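Local coordinates for protein cell death-related nuclease 4 (Caenorhabditis elegans, PDB 5DK5) that degrades DNA and RNA from the 3' end as a metal-dependent DEDDh exonuclease and takes part in apoptotic DNA degradation, at residues Leu21-Phe26 and Asn197-Leu202. Sequence-based numbering, arbitrary orientation.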
loop_
_atom_site.group_PDB
_atom_site.type_symbol
_atom_site.label_atom_id
_atom_site.label_comp_id
_atom_site.label_asym_id
_atom_site.label_seq_id
_atom_site.Cartn_x
_atom_site.Cartn_y
_atom_site.Cartn_z
ATOM N N LEU B 21 -11.377 -20.380 26.826
ATOM C CA LEU B 21 -11.258 -19.015 26.327
ATOM C C LEU B 21 -10.137 -18.926 25.296
ATOM O O LEU B 21 -8.996 -19.300 25.565
ATOM C CB LEU B 21 -10.996 -18.039 27.474
ATOM C CG LEU B 21 -12.112 -17.890 28.511
ATOM C CD1 LEU B 21 -11.658 -16.983 29.640
ATOM C CD2 LEU B 21 -13.385 -17.351 27.870
ATOM N N LEU B 22 -10.477 -18.424 24.113
ATOM C CA LEU B 22 -9.519 -18.291 23.024
ATOM C C LEU B 22 -9.058 -16.847 22.905
ATOM O O LEU B 22 -9.817 -15.979 22.488
ATOM C CB LEU B 22 -10.137 -18.753 21.704
ATOM C CG LEU B 22 -10.675 -20.185 21.671
ATOM C CD1 LEU B 22 -11.285 -20.487 20.311
ATOM C CD2 LEU B 22 -9.583 -21.194 22.005
ATOM N N ILE B 23 -7.809 -16.592 23.274
ATOM C CA ILE B 23 -7.255 -15.251 23.166
ATOM C C ILE B 23 -6.928 -14.972 21.700
ATOM O O ILE B 23 -5.997 -15.552 21.145
ATOM C CB ILE B 23 -5.998 -15.077 24.036
ATOM C CG1 ILE B 23 -6.345 -15.220 25.519
ATOM C CG2 ILE B 23 -5.357 -13.713 23.797
ATOM C CD1 ILE B 23 -6.353 -16.650 26.026
ATOM N N LEU B 24 -7.701 -14.082 21.086
ATOM C CA LEU B 24 -7.610 -13.821 19.652
ATOM C C LEU B 24 -6.883 -12.513 19.353
ATOM O O LEU B 24 -7.001 -11.544 20.103
ATOM C CB LEU B 24 -9.015 -13.796 19.044
ATOM C CG LEU B 24 -9.145 -13.411 17.570
ATOM C CD1 LEU B 24 -10.291 -14.183 16.938
ATOM C CD2 LEU B 24 -9.376 -11.915 17.409
ATOM N N ASP B 25 -6.143 -12.489 18.246
ATOM C CA ASP B 25 -5.415 -11.294 17.834
ATOM C C ASP B 25 -5.243 -11.214 16.319
ATOM O O ASP B 25 -4.746 -12.149 15.690
ATOM C CB ASP B 25 -4.041 -11.248 18.496
ATOM C CG ASP B 25 -3.267 -9.996 18.136
ATOM O OD1 ASP B 25 -2.629 -9.969 17.063
ATOM O OD2 ASP B 25 -3.300 -9.035 18.928
ATOM N N PHE B 26 -5.653 -10.083 15.752
ATOM C CA PHE B 26 -5.442 -9.798 14.338
ATOM C C PHE B 26 -4.406 -8.695 14.167
ATOM O O PHE B 26 -4.377 -7.730 14.929
ATOM C CB PHE B 26 -6.746 -9.374 13.655
ATOM C CG PHE B 26 -7.737 -10.487 13.467
ATOM C CD1 PHE B 26 -7.391 -11.638 12.779
ATOM C CD2 PHE B 26 -9.030 -10.366 13.950
ATOM C CE1 PHE B 26 -8.310 -12.653 12.593
ATOM C CE2 PHE B 26 -9.952 -11.377 13.768
ATOM C CZ PHE B 26 -9.591 -12.523 13.089
ATOM N N ASN B 197 0.640 -12.254 25.905
ATOM C CA ASN B 197 0.529 -11.201 26.908
ATOM C C ASN B 197 -0.891 -11.090 27.448
ATOM O O ASN B 197 -1.098 -10.996 28.657
ATOM C CB ASN B 197 0.972 -9.855 26.330
ATOM C CG ASN B 197 2.476 -9.676 26.360
ATOM O OD1 ASN B 197 3.073 -9.541 27.429
ATOM N ND2 ASN B 197 3.097 -9.665 25.185
ATOM N N ILE B 198 -1.868 -11.106 26.547
ATOM C CA ILE B 198 -3.270 -11.027 26.939
ATOM C C ILE B 198 -3.655 -12.244 27.775
ATOM O O ILE B 198 -4.392 -12.127 28.754
ATOM C CB ILE B 198 -4.194 -10.926 25.707
ATOM C CG1 ILE B 198 -3.979 -9.590 24.994
ATOM C CG2 ILE B 198 -5.663 -11.056 26.114
ATOM C CD1 ILE B 198 -4.611 -9.511 23.614
ATOM N N ALA B 199 -3.150 -13.409 27.380
ATOM C CA ALA B 199 -3.439 -14.651 28.090
ATOM C C ALA B 199 -2.891 -14.611 29.513
ATOM O O ALA B 199 -3.573 -15.005 30.459
ATOM C CB ALA B 199 -2.862 -15.835 27.335
ATOM N N THR B 200 -1.659 -14.136 29.658
ATOM C CA THR B 200 -1.027 -14.045 30.969
ATOM C C THR B 200 -1.748 -13.015 31.835
ATOM O O THR B 200 -1.946 -13.229 33.031
ATOM C CB THR B 200 0.458 -13.668 30.852
ATOM O OG1 THR B 200 1.119 -14.597 29.983
ATOM C CG2 THR B 200 1.136 -13.689 32.215
ATOM N N ILE B 201 -2.136 -11.902 31.224
ATOM C CA ILE B 201 -2.926 -10.888 31.911
ATOM C C ILE B 201 -4.255 -11.489 32.353
ATOM O O ILE B 201 -4.662 -11.338 33.505
ATOM C CB ILE B 201 -3.182 -9.661 31.012
ATOM C CG1 ILE B 201 -1.879 -8.897 30.774
ATOM C CG2 ILE B 201 -4.208 -8.717 31.644
ATOM C CD1 ILE B 201 -1.928 -7.959 29.586
ATOM N N LEU B 202 -4.922 -12.171 31.426
ATOM C CA LEU B 202 -6.197 -12.822 31.703
ATOM C C LEU B 202 -6.078 -13.769 32.891
ATOM O O LEU B 202 -6.929 -13.778 33.777
ATOM C CB LEU B 202 -6.682 -13.584 30.467
ATOM C CG LEU B 202 -7.909 -14.485 30.637
ATOM C CD1 LEU B 202 -9.134 -13.673 31.014
ATOM C CD2 LEU B 202 -8.160 -15.273 29.364
#
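Ile-23 fits against Ile-198, Ala-199 and Leu-202 of one helix, a compact example of how a helix seats on a sheet when a single branched side chain on the strand divides itself among successive positions of a helical face. Its two arms go separate ways, CG1 standing anti to the carbonyl carbon (chi1 -64°) and CG2 anti to the backbone N. The CG2 methyl meets the CG2 methyl of Ile-198 at 3.5 Å, with the CB of Ile-198 close behind, the two side chains lying alongside each other but pointing opposite ways. The other arm runs beside Ala-199. Here the side chain facing it is a lone methyl, and the Ile-23 CG1 comes within 3.9 Å of the Ala-199 CA, while Ile-23 CD1 rests 3.8 Å from Ala-199 CB. Beyond this, Ile-23 CD1 also reaches Leu-202 CD2 at 4.0 Å. Leu-202 uses the same CD2 methyl to touch Leu-21 CD1 at 3.9 Å, so that one methyl bridges two strand residues that point to the same side of the sheet. No hydrogen bond crosses the interface; it is buried and held by apolar packing. The strand and helix segments run closer to antiparallel than parallel, at 144°, with their axes 8.8 Å apart. Val-47 and Tyr-49 of neighbouring strand 41-50 also touch Ile-23, while Ile-173 of helix 172-179 packs on Ile-198. Next to this apolar patch, Asp-25 follows Ile-23 on the same face of the strand, and Asp-194 precedes Ile-198 by one helical turn; both bind magnesium. This layout, with strand 20-28 of the central sheet supplying Asp-25 and Glu-27 and helix 191-207 supplying Asp-194, belongs to the RNase H-like fold of DEDDh exonucleases.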